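Local coordinates for protein L-tyrosine isonitrile synthase (PDB 3E59) that makes the isonitrile group of paerucumarin on L-tyrosine, taking the isonitrile carbon from C2 of ribulose 5-phosphate, at residues T111-G116 with G150-E155; V63-P68 with A251-I256; A85-L90 with R138-E143. All coordinates share one frame; numbering follows the deposited sequence.

Interaction 1. Residues T111-G116 with G150-E155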
ATOM      1  N   THR A 111       1.630  -9.236  -7.468  1.00 34.89           N
ATOM      2  CA  THR A 111       2.356  -8.208  -8.190  1.00 34.55           C
ATOM      3  C   THR A 111       2.215  -6.891  -7.441  1.00 35.22           C
ATOM      4  O   THR A 111       1.109  -6.352  -7.301  1.00 36.19           O
ATOM      5  CB  THR A 111       1.869  -8.064  -9.644  1.00 35.59           C
ATOM      6  OG1 THR A 111       1.971  -9.333 -10.297  1.00 38.49           O
ATOM      7  CG2 THR A 111       2.724  -7.049 -10.397  1.00 36.20           C
ATOM      8  N   VAL A 112       3.341  -6.393  -6.941  1.00 36.16           N
ATOM      9  CA  VAL A 112       3.397  -5.087  -6.316  1.00 34.46           C
ATOM     10  C   VAL A 112       3.369  -4.046  -7.423  1.00 36.91           C
ATOM     11  O   VAL A 112       4.294  -3.962  -8.230  1.00 40.23           O
ATOM     12  CB  VAL A 112       4.662  -4.930  -5.423  1.00 36.98           C
ATOM     13  CG1 VAL A 112       4.863  -3.467  -5.000  1.00 34.30           C
ATOM     14  CG2 VAL A 112       4.562  -5.827  -4.197  1.00 35.27           C
ATOM     15  N   CYS A 113       2.282  -3.276  -7.477  1.00 37.90           N
ATOM     16  CA  CYS A 113       2.116  -2.263  -8.508  1.00 37.55           C
ATOM     17  C   CYS A 113       2.458  -0.892  -7.924  1.00 38.56           C
ATOM     18  O   CYS A 113       1.590  -0.131  -7.514  1.00 36.82           O
ATOM     19  CB  CYS A 113       0.704  -2.325  -9.097  1.00 38.35           C
ATOM     20  SG  CYS A 113       0.354  -3.914  -9.954  1.00 37.93           S
ATOM     21  N   SER A 114       3.747  -0.598  -7.889  1.00 38.52           N
ATOM     22  CA  SER A 114       4.233   0.616  -7.268  1.00 42.36           C
ATOM     23  C   SER A 114       3.551   1.851  -7.835  1.00 40.16           C
ATOM     24  O   SER A 114       3.468   2.026  -9.055  1.00 35.99           O
ATOM     25  CB  SER A 114       5.741   0.734  -7.440  1.00 44.30           C
ATOM     26  OG  SER A 114       6.164   2.008  -6.985  1.00 50.30           O
ATOM     27  N   ASP A 115       3.064   2.697  -6.935  1.00 41.53           N
ATOM     28  CA  ASP A 115       2.447   3.963  -7.314  1.00 42.22           C
ATOM     29  C   ASP A 115       3.385   5.156  -7.103  1.00 44.61           C
ATOM     30  O   ASP A 115       2.946   6.307  -7.073  1.00 40.70           O
ATOM     31  CB  ASP A 115       1.102   4.160  -6.588  1.00 43.93           C
ATOM     32  CG  ASP A 115       1.170   3.886  -5.076  1.00 45.73           C
ATOM     33  OD1 ASP A 115       2.185   3.388  -4.534  1.00 42.67           O
ATOM     34  OD2 ASP A 115       0.155   4.175  -4.418  1.00 50.90           O
ATOM     35  N   GLY A 116       4.683   4.875  -6.981  1.00 44.55           N
ATOM     36  CA  GLY A 116       5.675   5.919  -6.713  1.00 42.69           C
ATOM     37  C   GLY A 116       5.702   6.931  -7.827  1.00 41.98           C
ATOM     38  O   GLY A 116       5.745   8.127  -7.586  1.00 38.41           O
ATOM     39  N   GLY A 150       6.160 -10.108  -7.729  1.00 40.91           N
ATOM     40  CA  GLY A 150       6.601  -9.339  -8.895  1.00 39.85           C
ATOM     41  C   GLY A 150       6.428  -7.845  -8.673  1.00 38.42           C
ATOM     42  O   GLY A 150       5.757  -7.426  -7.737  1.00 38.86           O
ATOM     43  N   VAL A 151       7.052  -7.044  -9.532  1.00 38.30           N
ATOM     44  CA  VAL A 151       6.904  -5.596  -9.493  1.00 39.37           C
ATOM     45  C   VAL A 151       6.433  -5.107 -10.859  1.00 38.14           C
ATOM     46  O   VAL A 151       6.915  -5.568 -11.892  1.00 39.45           O
ATOM     47  CB  VAL A 151       8.220  -4.858  -9.068  1.00 41.04           C
ATOM     48  CG1 VAL A 151       7.983  -3.371  -8.949  1.00 41.28           C
ATOM     49  CG2 VAL A 151       8.735  -5.380  -7.728  1.00 41.66           C
ATOM     50  N   PHE A 152       5.474  -4.191 -10.843  1.00 37.36           N
ATOM     51  CA  PHE A 152       4.985  -3.532 -12.040  1.00 36.54           C
ATOM     52  C   PHE A 152       4.942  -2.036 -11.750  1.00 38.33           C
ATOM     53  O   PHE A 152       4.185  -1.593 -10.891  1.00 38.26           O
ATOM     54  CB  PHE A 152       3.592  -4.073 -12.383  1.00 34.65           C
ATOM     55  CG  PHE A 152       3.031  -3.564 -13.681  1.00 34.26           C
ATOM     56  CD1 PHE A 152       3.402  -4.154 -14.898  1.00 33.16           C
ATOM     57  CD2 PHE A 152       2.108  -2.518 -13.690  1.00 30.40           C
ATOM     58  CE1 PHE A 152       2.880  -3.692 -16.099  1.00 34.13           C
ATOM     59  CE2 PHE A 152       1.578  -2.043 -14.901  1.00 34.38           C
ATOM     60  CZ  PHE A 152       1.961  -2.626 -16.102  1.00 32.62           C
ATOM     61  N   ASN A 153       5.776  -1.265 -12.453  1.00 40.38           N
ATOM     62  CA  ASN A 153       5.812   0.192 -12.303  1.00 38.68           C
ATOM     63  C   ASN A 153       5.057   0.858 -13.449  1.00 38.76           C
ATOM     64  O   ASN A 153       4.715   0.197 -14.434  1.00 36.33           O
ATOM     65  CB  ASN A 153       7.262   0.693 -12.262  1.00 41.02           C
ATOM     66  CG  ASN A 153       8.127  -0.082 -11.273  1.00 43.24           C
ATOM     67  OD1 ASN A 153       9.050  -0.814 -11.658  1.00 45.06           O
ATOM     68  ND2 ASN A 153       7.826   0.066 -10.000  1.00 43.55           N
ATOM     69  N   LEU A 154       4.803   2.158 -13.331  1.00 37.67           N
ATOM     70  CA  LEU A 154       4.134   2.901 -14.407  1.00 40.68           C
ATOM     71  C   LEU A 154       4.845   2.780 -15.765  1.00 43.02           C
ATOM     72  O   LEU A 154       4.192   2.756 -16.814  1.00 41.43           O
ATOM     73  CB  LEU A 154       3.953   4.375 -14.025  1.00 38.06           C
ATOM     74  CG  LEU A 154       3.141   5.317 -14.936  1.00 37.39           C
ATOM     75  CD1 LEU A 154       1.770   4.758 -15.315  1.00 31.91           C
ATOM     76  CD2 LEU A 154       3.013   6.706 -14.301  1.00 37.12           C
ATOM     77  N   GLU A 155       6.177   2.695 -15.732  1.00 45.37           N
ATOM     78  CA  GLU A 155       6.991   2.646 -16.952  1.00 45.34           C
ATOM     79  C   GLU A 155       6.974   1.287 -17.641  1.00 43.89           C
ATOM     80  O   GLU A 155       7.455   1.152 -18.767  1.00 44.72           O
ATOM     81  CB  GLU A 155       8.435   3.094 -16.688  1.00 47.91           C
ATOM     82  CG  GLU A 155       9.115   2.432 -15.510  1.00 51.74           C
ATOM     83  CD  GLU A 155       9.016   3.250 -14.235  1.00 56.02           C
ATOM     84  OE1 GLU A 155       7.940   3.831 -13.948  1.00 56.57           O
ATOM     85  OE2 GLU A 155      10.029   3.304 -13.508  1.00 58.58           O
TER
HETATM   86  O   HOH W   1       4.886   3.473 -10.598  1.00 39.94           O

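Interaction 2. Residues V63-P68 with A251-I256. With PO4 (phosphate ion), chain E.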
ATOM      1  N   VAL A  63      -3.054  -8.256  -7.267  1.00 36.23           N
ATOM      2  CA  VAL A  63      -2.486  -6.954  -7.600  1.00 36.37           C
ATOM      3  C   VAL A  63      -2.499  -6.102  -6.340  1.00 36.63           C
ATOM      4  O   VAL A  63      -3.513  -6.043  -5.642  1.00 36.19           O
ATOM      5  CB  VAL A  63      -3.276  -6.290  -8.746  1.00 36.45           C
ATOM      6  CG1 VAL A  63      -3.071  -4.774  -8.770  1.00 37.03           C
ATOM      7  CG2 VAL A  63      -2.863  -6.927 -10.077  1.00 36.87           C
ATOM      8  N   LEU A  64      -1.369  -5.460  -6.050  1.00 36.11           N
ATOM      9  CA  LEU A  64      -1.224  -4.613  -4.866  1.00 36.48           C
ATOM     10  C   LEU A  64      -0.554  -3.266  -5.180  1.00 36.99           C
ATOM     11  O   LEU A  64       0.670  -3.214  -5.350  1.00 35.62           O
ATOM     12  CB  LEU A  64      -0.394  -5.362  -3.805  1.00 36.94           C
ATOM     13  CG  LEU A  64      -0.019  -4.607  -2.511  1.00 36.84           C
ATOM     14  CD1 LEU A  64      -1.242  -3.981  -1.839  1.00 30.89           C
ATOM     15  CD2 LEU A  64       0.743  -5.506  -1.537  1.00 35.97           C
ATOM     16  N   PRO A  65      -1.344  -2.171  -5.257  1.00 36.51           N
ATOM     17  CA  PRO A  65      -0.738  -0.851  -5.383  1.00 36.53           C
ATOM     18  C   PRO A  65      -0.144  -0.430  -4.039  1.00 38.46           C
ATOM     19  O   PRO A  65      -0.887  -0.255  -3.049  1.00 36.95           O
ATOM     20  CB  PRO A  65      -1.932   0.052  -5.761  1.00 38.96           C
ATOM     21  CG  PRO A  65      -3.042  -0.881  -6.112  1.00 38.33           C
ATOM     22  CD  PRO A  65      -2.814  -2.075  -5.256  1.00 36.20           C
ATOM     23  N   ALA A  66       1.181  -0.289  -3.997  1.00 35.81           N
ATOM     24  CA  ALA A  66       1.906  -0.084  -2.737  1.00 35.45           C
ATOM     25  C   ALA A  66       3.399   0.157  -2.982  1.00 37.44           C
ATOM     26  O   ALA A  66       3.870   0.074  -4.116  1.00 35.40           O
ATOM     27  CB  ALA A  66       1.730  -1.297  -1.820  1.00 35.09           C
ATOM     28  N   PHE A  67       4.129   0.439  -1.903  1.00 36.67           N
ATOM     29  CA  PHE A  67       5.581   0.636  -1.935  1.00 36.66           C
ATOM     30  C   PHE A  67       6.025   1.717  -2.935  1.00 35.56           C
ATOM     31  O   PHE A  67       6.815   1.437  -3.853  1.00 34.31           O
ATOM     32  CB  PHE A  67       6.312  -0.687  -2.209  1.00 34.68           C
ATOM     33  CG  PHE A  67       6.104  -1.750  -1.157  1.00 35.79           C
ATOM     34  CD1 PHE A  67       5.098  -2.730  -1.312  1.00 35.93           C
ATOM     35  CD2 PHE A  67       6.943  -1.818  -0.045  1.00 33.87           C
ATOM     36  CE1 PHE A  67       4.925  -3.738  -0.353  1.00 33.79           C
ATOM     37  CE2 PHE A  67       6.772  -2.806   0.921  1.00 33.26           C
ATOM     38  CZ  PHE A  67       5.767  -3.774   0.766  1.00 34.25           C
ATOM     39  N   PRO A  68       5.512   2.951  -2.773  1.00 37.05           N
ATOM     40  CA  PRO A  68       5.869   4.028  -3.709  1.00 36.63           C
ATOM     41  C   PRO A  68       7.269   4.603  -3.487  1.00 36.04           C
ATOM     42  O   PRO A  68       8.037   4.761  -4.434  1.00 35.56           O
ATOM     43  CB  PRO A  68       4.803   5.104  -3.429  1.00 38.00           C
ATOM     44  CG  PRO A  68       4.437   4.915  -2.009  1.00 39.92           C
ATOM     45  CD  PRO A  68       4.543   3.407  -1.758  1.00 39.48           C
ATOM     46  N   ALA A 251      -7.351 -10.379 -11.607  1.00 36.32           N
ATOM     47  CA  ALA A 251      -6.551 -10.423 -10.390  1.00 38.51           C
ATOM     48  C   ALA A 251      -7.364  -9.972  -9.181  1.00 40.62           C
ATOM     49  O   ALA A 251      -8.200  -9.049  -9.278  1.00 40.43           O
ATOM     50  CB  ALA A 251      -5.304  -9.559 -10.532  1.00 37.36           C
ATOM     51  N   ILE A 252      -7.113 -10.633  -8.051  1.00 39.41           N
ATOM     52  CA  ILE A 252      -7.675 -10.227  -6.773  1.00 38.40           C
ATOM     53  C   ILE A 252      -6.980  -8.933  -6.405  1.00 38.00           C
ATOM     54  O   ILE A 252      -5.750  -8.855  -6.398  1.00 39.74           O
ATOM     55  CB  ILE A 252      -7.472 -11.303  -5.655  1.00 39.66           C
ATOM     56  CG1 ILE A 252      -7.854 -12.719  -6.136  1.00 41.09           C
ATOM     57  CG2 ILE A 252      -8.204 -10.911  -4.360  1.00 38.52           C
ATOM     58  CD1 ILE A 252      -9.205 -12.840  -6.792  1.00 39.60           C
ATOM     59  N   ARG A 253      -7.783  -7.914  -6.125  1.00 37.59           N
ATOM     60  CA  ARG A 253      -7.291  -6.577  -5.878  1.00 36.16           C
ATOM     61  C   ARG A 253      -6.999  -6.326  -4.377  1.00 39.42           C
ATOM     62  O   ARG A 253      -7.922  -6.122  -3.564  1.00 38.84           O
ATOM     63  CB  ARG A 253      -8.310  -5.576  -6.442  1.00 36.15           C
ATOM     64  CG  ARG A 253      -7.954  -4.095  -6.292  1.00 35.63           C
ATOM     65  CD  ARG A 253      -6.635  -3.670  -6.994  1.00 34.92           C
ATOM     66  NE  ARG A 253      -6.695  -2.230  -7.250  1.00 38.15           N
ATOM     67  CZ  ARG A 253      -6.529  -1.305  -6.311  1.00 36.94           C
ATOM     68  NH1 ARG A 253      -6.256  -1.670  -5.065  1.00 36.66           N
ATOM     69  NH2 ARG A 253      -6.647  -0.025  -6.609  1.00 35.16           N
ATOM     70  N   LEU A 254      -5.717  -6.350  -4.013  1.00 35.54           N
ATOM     71  CA  LEU A 254      -5.318  -6.007  -2.650  1.00 34.03           C
ATOM     72  C   LEU A 254      -5.083  -4.512  -2.532  1.00 34.67           C
ATOM     73  O   LEU A 254      -4.983  -3.809  -3.537  1.00 35.35           O
ATOM     74  CB  LEU A 254      -4.077  -6.775  -2.208  1.00 32.26           C
ATOM     75  CG  LEU A 254      -4.066  -8.306  -2.280  1.00 32.77           C
ATOM     76  CD1 LEU A 254      -2.663  -8.785  -1.989  1.00 30.81           C
ATOM     77  CD2 LEU A 254      -5.078  -8.961  -1.321  1.00 31.34           C
ATOM     78  N   SER A 255      -5.000  -4.035  -1.291  1.00 36.82           N
ATOM     79  CA  SER A 255      -4.838  -2.608  -0.998  1.00 32.73           C
ATOM     80  C   SER A 255      -4.099  -2.480   0.320  1.00 33.49           C
ATOM     81  O   SER A 255      -4.072  -3.422   1.110  1.00 33.67           O
ATOM     82  CB  SER A 255      -6.209  -1.932  -0.907  1.00 33.16           C
ATOM     83  OG  SER A 255      -6.099  -0.524  -0.794  1.00 35.32           O
ATOM     84  N   ILE A 256      -3.477  -1.325   0.543  1.00 34.04           N
ATOM     85  CA  ILE A 256      -2.891  -1.010   1.844  1.00 35.50           C
ATOM     86  C   ILE A 256      -3.711   0.023   2.606  1.00 35.62           C
ATOM     87  O   ILE A 256      -3.253   0.566   3.630  1.00 33.37           O
ATOM     88  CB  ILE A 256      -1.356  -0.623   1.766  1.00 36.26           C
ATOM     89  CG1 ILE A 256      -1.049   0.344   0.617  1.00 35.63           C
ATOM     90  CG2 ILE A 256      -0.532  -1.868   1.604  1.00 33.50           C
ATOM     91  CD1 ILE A 256      -1.470   1.765   0.876  1.00 36.59           C
TER
HETATM   92  P   PO4 E 329      -6.384   2.067  -3.457  1.00 38.84           P
HETATM   93  O1  PO4 E 329      -7.270   2.555  -2.338  1.00 39.03           O
HETATM   94  O2  PO4 E 329      -5.240   3.053  -3.615  1.00 38.94           O
HETATM   95  O3  PO4 E 329      -5.864   0.654  -3.111  1.00 31.52           O
HETATM   96  O4  PO4 E 329      -7.145   2.050  -4.755  1.00 37.76           O
HETATM   97  O   HOH W   2      -3.151   0.261  -2.077  1.00 28.29           O

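Interaction 3. Residues A85-L90 with R138-E143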
ATOM      1  N   ALA A  85      11.320  -2.544   7.817  1.00 33.29           N
ATOM      2  CA  ALA A  85       9.868  -2.470   7.639  1.00 33.65           C
ATOM      3  C   ALA A  85       9.420  -2.992   6.256  1.00 34.16           C
ATOM      4  O   ALA A  85       8.518  -3.830   6.176  1.00 32.96           O
ATOM      5  CB  ALA A  85       9.368  -1.054   7.888  1.00 29.61           C
ATOM      6  N   GLU A  86      10.043  -2.514   5.175  1.00 34.86           N
ATOM      7  CA  GLU A  86       9.775  -3.079   3.840  1.00 34.30           C
ATOM      8  C   GLU A  86      10.123  -4.559   3.771  1.00 33.57           C
ATOM      9  O   GLU A  86       9.359  -5.355   3.201  1.00 33.23           O
ATOM     10  CB  GLU A  86      10.555  -2.359   2.743  1.00 34.10           C
ATOM     11  CG  GLU A  86       9.924  -1.088   2.228  1.00 35.88           C
ATOM     12  CD  GLU A  86      10.229   0.106   3.102  1.00 35.51           C
ATOM     13  OE1 GLU A  86      10.872  -0.057   4.159  1.00 37.18           O
ATOM     14  OE2 GLU A  86       9.841   1.214   2.718  1.00 39.05           O
ATOM     15  N   ARG A  87      11.271  -4.921   4.354  1.00 32.74           N
ATOM     16  CA  ARG A  87      11.815  -6.276   4.237  1.00 33.14           C
ATOM     17  C   ARG A  87      10.874  -7.314   4.814  1.00 34.28           C
ATOM     18  O   ARG A  87      10.561  -8.313   4.160  1.00 34.87           O
ATOM     19  CB  ARG A  87      13.192  -6.392   4.891  1.00 33.04           C
ATOM     20  CG  ARG A  87      13.761  -7.827   4.851  1.00 34.15           C
ATOM     21  CD  ARG A  87      15.174  -7.890   5.402  1.00 36.57           C
ATOM     22  NE  ARG A  87      16.017  -6.792   4.922  1.00 42.03           N
ATOM     23  CZ  ARG A  87      16.788  -6.848   3.835  1.00 45.03           C
ATOM     24  NH1 ARG A  87      16.828  -7.949   3.088  1.00 44.64           N
ATOM     25  NH2 ARG A  87      17.526  -5.799   3.494  1.00 44.36           N
ATOM     26  N   LEU A  88      10.406  -7.068   6.031  1.00 35.13           N
ATOM     27  CA  LEU A  88       9.480  -7.997   6.682  1.00 34.02           C
ATOM     28  C   LEU A  88       8.104  -8.003   6.025  1.00 33.80           C
ATOM     29  O   LEU A  88       7.431  -9.029   6.013  1.00 35.46           O
ATOM     30  CB  LEU A  88       9.369  -7.676   8.167  1.00 33.93           C
ATOM     31  CG  LEU A  88      10.625  -7.976   8.989  1.00 35.21           C
ATOM     32  CD1 LEU A  88      10.492  -7.331  10.331  1.00 33.82           C
ATOM     33  CD2 LEU A  88      10.831  -9.491   9.131  1.00 34.68           C
ATOM     34  N   SER A  89       7.683  -6.859   5.488  1.00 32.07           N
ATOM     35  CA  SER A  89       6.415  -6.794   4.764  1.00 33.74           C
ATOM     36  C   SER A  89       6.459  -7.621   3.477  1.00 33.31           C
ATOM     37  O   SER A  89       5.516  -8.377   3.176  1.00 34.87           O
ATOM     38  CB  SER A  89       6.024  -5.349   4.454  1.00 33.20           C
ATOM     39  OG  SER A  89       5.856  -4.616   5.649  1.00 33.97           O
ATOM     40  N   LEU A  90       7.542  -7.476   2.714  1.00 31.49           N
ATOM     41  CA  LEU A  90       7.693  -8.230   1.462  1.00 32.23           C
ATOM     42  C   LEU A  90       7.855  -9.723   1.719  1.00 33.44           C
ATOM     43  O   LEU A  90       7.381 -10.558   0.938  1.00 35.47           O
ATOM     44  CB  LEU A  90       8.870  -7.706   0.639  1.00 33.13           C
ATOM     45  CG  LEU A  90       8.732  -6.286   0.058  1.00 33.59           C
ATOM     46  CD1 LEU A  90      10.106  -5.710  -0.282  1.00 29.05           C
ATOM     47  CD2 LEU A  90       7.787  -6.293  -1.151  1.00 30.88           C
ATOM     48  N   ARG A 138      13.323  -4.016  -5.492  1.00 43.86           N
ATOM     49  CA  ARG A 138      13.596  -5.202  -6.319  1.00 47.57           C
ATOM     50  C   ARG A 138      14.772  -6.020  -5.786  1.00 44.83           C
ATOM     51  O   ARG A 138      14.716  -7.247  -5.744  1.00 42.95           O
ATOM     52  CB  ARG A 138      13.886  -4.803  -7.771  1.00 49.15           C
ATOM     53  CG  ARG A 138      12.647  -4.473  -8.600  1.00 54.00           C
ATOM     54  CD  ARG A 138      13.027  -4.140 -10.047  1.00 56.29           C
ATOM     55  NE  ARG A 138      11.872  -3.761 -10.871  1.00 61.90           N
ATOM     56  CZ  ARG A 138      11.244  -4.579 -11.721  1.00 62.76           C
ATOM     57  NH1 ARG A 138      11.650  -5.836 -11.871  1.00 65.13           N
ATOM     58  NH2 ARG A 138      10.207  -4.140 -12.432  1.00 62.56           N
ATOM     59  N   LEU A 139      15.835  -5.319  -5.400  1.00 42.89           N
ATOM     60  CA  LEU A 139      17.035  -5.938  -4.862  1.00 43.10           C
ATOM     61  C   LEU A 139      16.701  -6.627  -3.538  1.00 40.65           C
ATOM     62  O   LEU A 139      17.198  -7.710  -3.250  1.00 37.39           O
ATOM     63  CB  LEU A 139      18.123  -4.870  -4.681  1.00 42.95           C
ATOM     64  CG  LEU A 139      19.599  -5.203  -4.900  1.00 46.16           C
ATOM     65  CD1 LEU A 139      19.836  -6.148  -6.088  1.00 44.07           C
ATOM     66  CD2 LEU A 139      20.388  -3.910  -5.081  1.00 44.13           C
ATOM     67  N   MET A 140      15.829  -5.997  -2.755  1.00 39.30           N
ATOM     68  CA  MET A 140      15.374  -6.557  -1.487  1.00 39.44           C
ATOM     69  C   MET A 140      14.557  -7.833  -1.713  1.00 38.84           C
ATOM     70  O   MET A 140      14.684  -8.798  -0.964  1.00 33.59           O
ATOM     71  CB  MET A 140      14.553  -5.522  -0.719  1.00 39.38           C
ATOM     72  CG  MET A 140      14.162  -5.944   0.679  1.00 39.06           C
ATOM     73  SD  MET A 140      13.432  -4.578   1.604  1.00 40.04           S
ATOM     74  CE  MET A 140      14.912  -3.812   2.276  1.00 34.96           C
ATOM     75  N   ILE A 141      13.727  -7.829  -2.754  1.00 39.08           N
ATOM     76  CA  ILE A 141      12.966  -9.015  -3.126  1.00 39.88           C
ATOM     77  C   ILE A 141      13.900 -10.201  -3.413  1.00 40.31           C
ATOM     78  O   ILE A 141      13.668 -11.306  -2.919  1.00 39.82           O
ATOM     79  CB  ILE A 141      11.985  -8.732  -4.310  1.00 40.17           C
ATOM     80  CG1 ILE A 141      10.851  -7.809  -3.839  1.00 40.74           C
ATOM     81  CG2 ILE A 141      11.396 -10.038  -4.865  1.00 39.38           C
ATOM     82  CD1 ILE A 141       9.963  -7.252  -4.945  1.00 40.36           C
ATOM     83  N   GLU A 142      14.964  -9.956  -4.176  1.00 41.63           N
ATOM     84  CA  GLU A 142      15.950 -10.989  -4.495  1.00 42.95           C
ATOM     85  C   GLU A 142      16.662 -11.551  -3.269  1.00 41.75           C
ATOM     86  O   GLU A 142      16.834 -12.766  -3.162  1.00 41.96           O
ATOM     87  CB  GLU A 142      16.987 -10.494  -5.510  1.00 46.55           C
ATOM     88  CG  GLU A 142      16.414 -10.041  -6.846  1.00 52.95           C
ATOM     89  CD  GLU A 142      15.842 -11.182  -7.671  1.00 57.12           C
ATOM     90  OE1 GLU A 142      16.636 -11.878  -8.347  1.00 58.92           O
ATOM     91  OE2 GLU A 142      14.599 -11.370  -7.656  1.00 57.79           O
ATOM     92  N   GLU A 143      17.074 -10.684  -2.347  1.00 40.89           N
ATOM     93  CA  GLU A 143      17.844 -11.154  -1.197  1.00 40.83           C
ATOM     94  C   GLU A 143      17.047 -11.854  -0.079  1.00 39.13           C
ATOM     95  O   GLU A 143      17.608 -12.626   0.694  1.00 36.53           O
ATOM     96  CB  GLU A 143      18.759 -10.064  -0.657  1.00 42.13           C
ATOM     97  CG  GLU A 143      18.143  -9.056   0.222  1.00 47.80           C
ATOM     98  CD  GLU A 143      19.103  -7.911   0.498  1.00 50.50           C
ATOM     99  OE1 GLU A 143      19.967  -7.624  -0.361  1.00 51.52           O
ATOM    100  OE2 GLU A 143      18.990  -7.293   1.570  1.00 52.97           O
TER

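Interaction 1. Residues T111-G116 with G150-E155
The Phe152 ring meets Cys113 obliquely: SG stands 5.5 Å from the ring centroid, 62° off its normal, a sulfur-aromatic contact, while Phe248 meets the ring edge-to-face and the Phe152 side chain also touches Trp240 of helix 219-247. Strand 108-112, helix 127-144 and the edge strand 149-151 form a beta-alpha-beta crossover in a five-stranded parallel sheet of order 3-2-1-4-5, as in Rossmann-like folds; the contact lies at its carboxy-terminal end. Val112 sits between two bonds: its N gives a hydrogen bond to Gly150 O (2.7 Å), and its O takes one from Phe152 N (2.9 Å, 165° at the hydrogen). On the face that carries Thr111, its methyl CG2 lies 3.7 Å from Phe152 CB. Phe152 holds CG anti to its backbone N (chi1 -174°), which carries the ring away from the 111-116 segment. Beyond the strands, the amide of Asn153 turns back, its ND2 3.4 Å from Ser114 CB; this buried nitrogen has no hydrogen-bonding partner in the model. Ser114 OG bonds instead to Phe67 O. One water bridges the diverging chains, donating to Ser114 O at 2.5 Å and accepting from Leu154 N at 3.0 Å.

Interaction 2. Residues V63-P68 with A251-I256
Leu64 CD1 lies in the apolar centre of this contact, 4.0 Å from Leu254 CB and 4.1 Å from Ile256 CG2. The two segments belong to adjacent parallel strands, 60-64 and 252-255, in the middle of the five-stranded parallel sheet. Ile256 has CG1 between its backbone N and carbonyl carbon (chi1 44°), which turns both CG1 and CG2 onto the methyl of Ala66. At the other end, where Val63 and Arg253 share a face of the sheet, Val63 CG2 touches Ala251 CB at 3.6 Å and CG1 packs on the aliphatic CD of Arg253. Between these patches the backbones pair: Val63 N bonds to Ile252 O, and Val63 O accepts from Leu254 N at 2.8 Å.

Farther out, Pro65 lays CG over one face of the Arg253 guanidinium, 3.4 Å above its plane and displaced from the centre of the group. The arginine chain bends at chi2 (60°) and runs forward along its own strand, toward the carboxy-terminal end, where NH1 also bonds to Leu254 O. Its edge faces a phosphate ion, probably from the crystallisation liquor: NH1 reaches O3 almost straight (172°), while NH2 bonds to O4. Lys265, His257 and Gln259 complete this anion site at the strand ends; such a site might receive the phosphate of ribulose 5-phosphate, though this ion alone does not establish it. A water accepts from Ile256 N and lies within hydrogen-bonding distance of both Pro65 O and phosphate O3, linking the diverging chains, and Ser255 OG donates to phosphate O3 at 2.6 Å.

Interaction 3. Residues A85-L90 with R138-E143
Met140 SD packs against Arg87 and Glu86, with Leu90 CD1 beside it, where helix 127-144 meets helix 84-103. Helix 84-103 follows strand 60-64 and helix 127-144 follows strand 108-112, so the contact joins two helices connecting successive strands of the parallel sheet. The axes of the short segments approach to 10.1 Å and cross at -55°. Met140 extends CG and SD straight out, with CG anti to its backbone N (chi1 -173°), and SD settles against the other helix, 3.5 Å from the backbone Arg87 CA and 3.8 Å from the side-chain Glu86 CB. Leu90 CD1 flanks the sulfur at 4.0 Å, its side chain crossing that of Met140 at about a right angle, and the same methyl reaches Ile141 CG1 at 4.2 Å.

The ionic part lies on the more exposed side. Arg87 bends at chi3 and grips a single carboxylate oxygen of Glu143 end-on: NH1 to OE2 is 2.7 Å and NH2 to OE2 is 2.8 Å. The guanidinium and carboxylate planes are only 19° apart. NH1 uses the anti lone pair of OE2, whereas NH2 comes nearly along its C-O axis. The methyl CE of Met140 lies over one face of the guanidinium, 3.5 Å from NH2, joining the ion pair to the apolar centre.

Glu86 sends its carboxylate to Lys70 in a salt bridge and to Tyr133 OH in a hydrogen bond. Leu90 also touches Leu137 and Ile144, before and after segment 138-143, Ile141 turns to Ile149 and Val151 of strand 149-151, and Ala85 and Leu88 touch strand 292-295 of the second sheet.

How the interactions relate
Interactions 1 and 2 belong to one parallel sheet: strands 108-112 and 60-64 are neighbours, joined by probable hydrogen bonds from Cys113 N to Leu64 O and between Thr111 O and Leu64 N. Interaction 2 is the more central, about 6 Å from the chain centre, yet its polar edge holds an anion; interaction 1 involves an edge strand and is partly buried. Both rely on backbone pairing and a bridging water. Interaction 3, about 14 Å from the chain centre, joins helices without backbone hydrogen bonds, mainly through side chains, with a salt bridge on its more exposed side. It meets interaction 1 through Ile141 on Val151, and interaction 2 through Leu90 on Phe67, in the loop after strand 60-64.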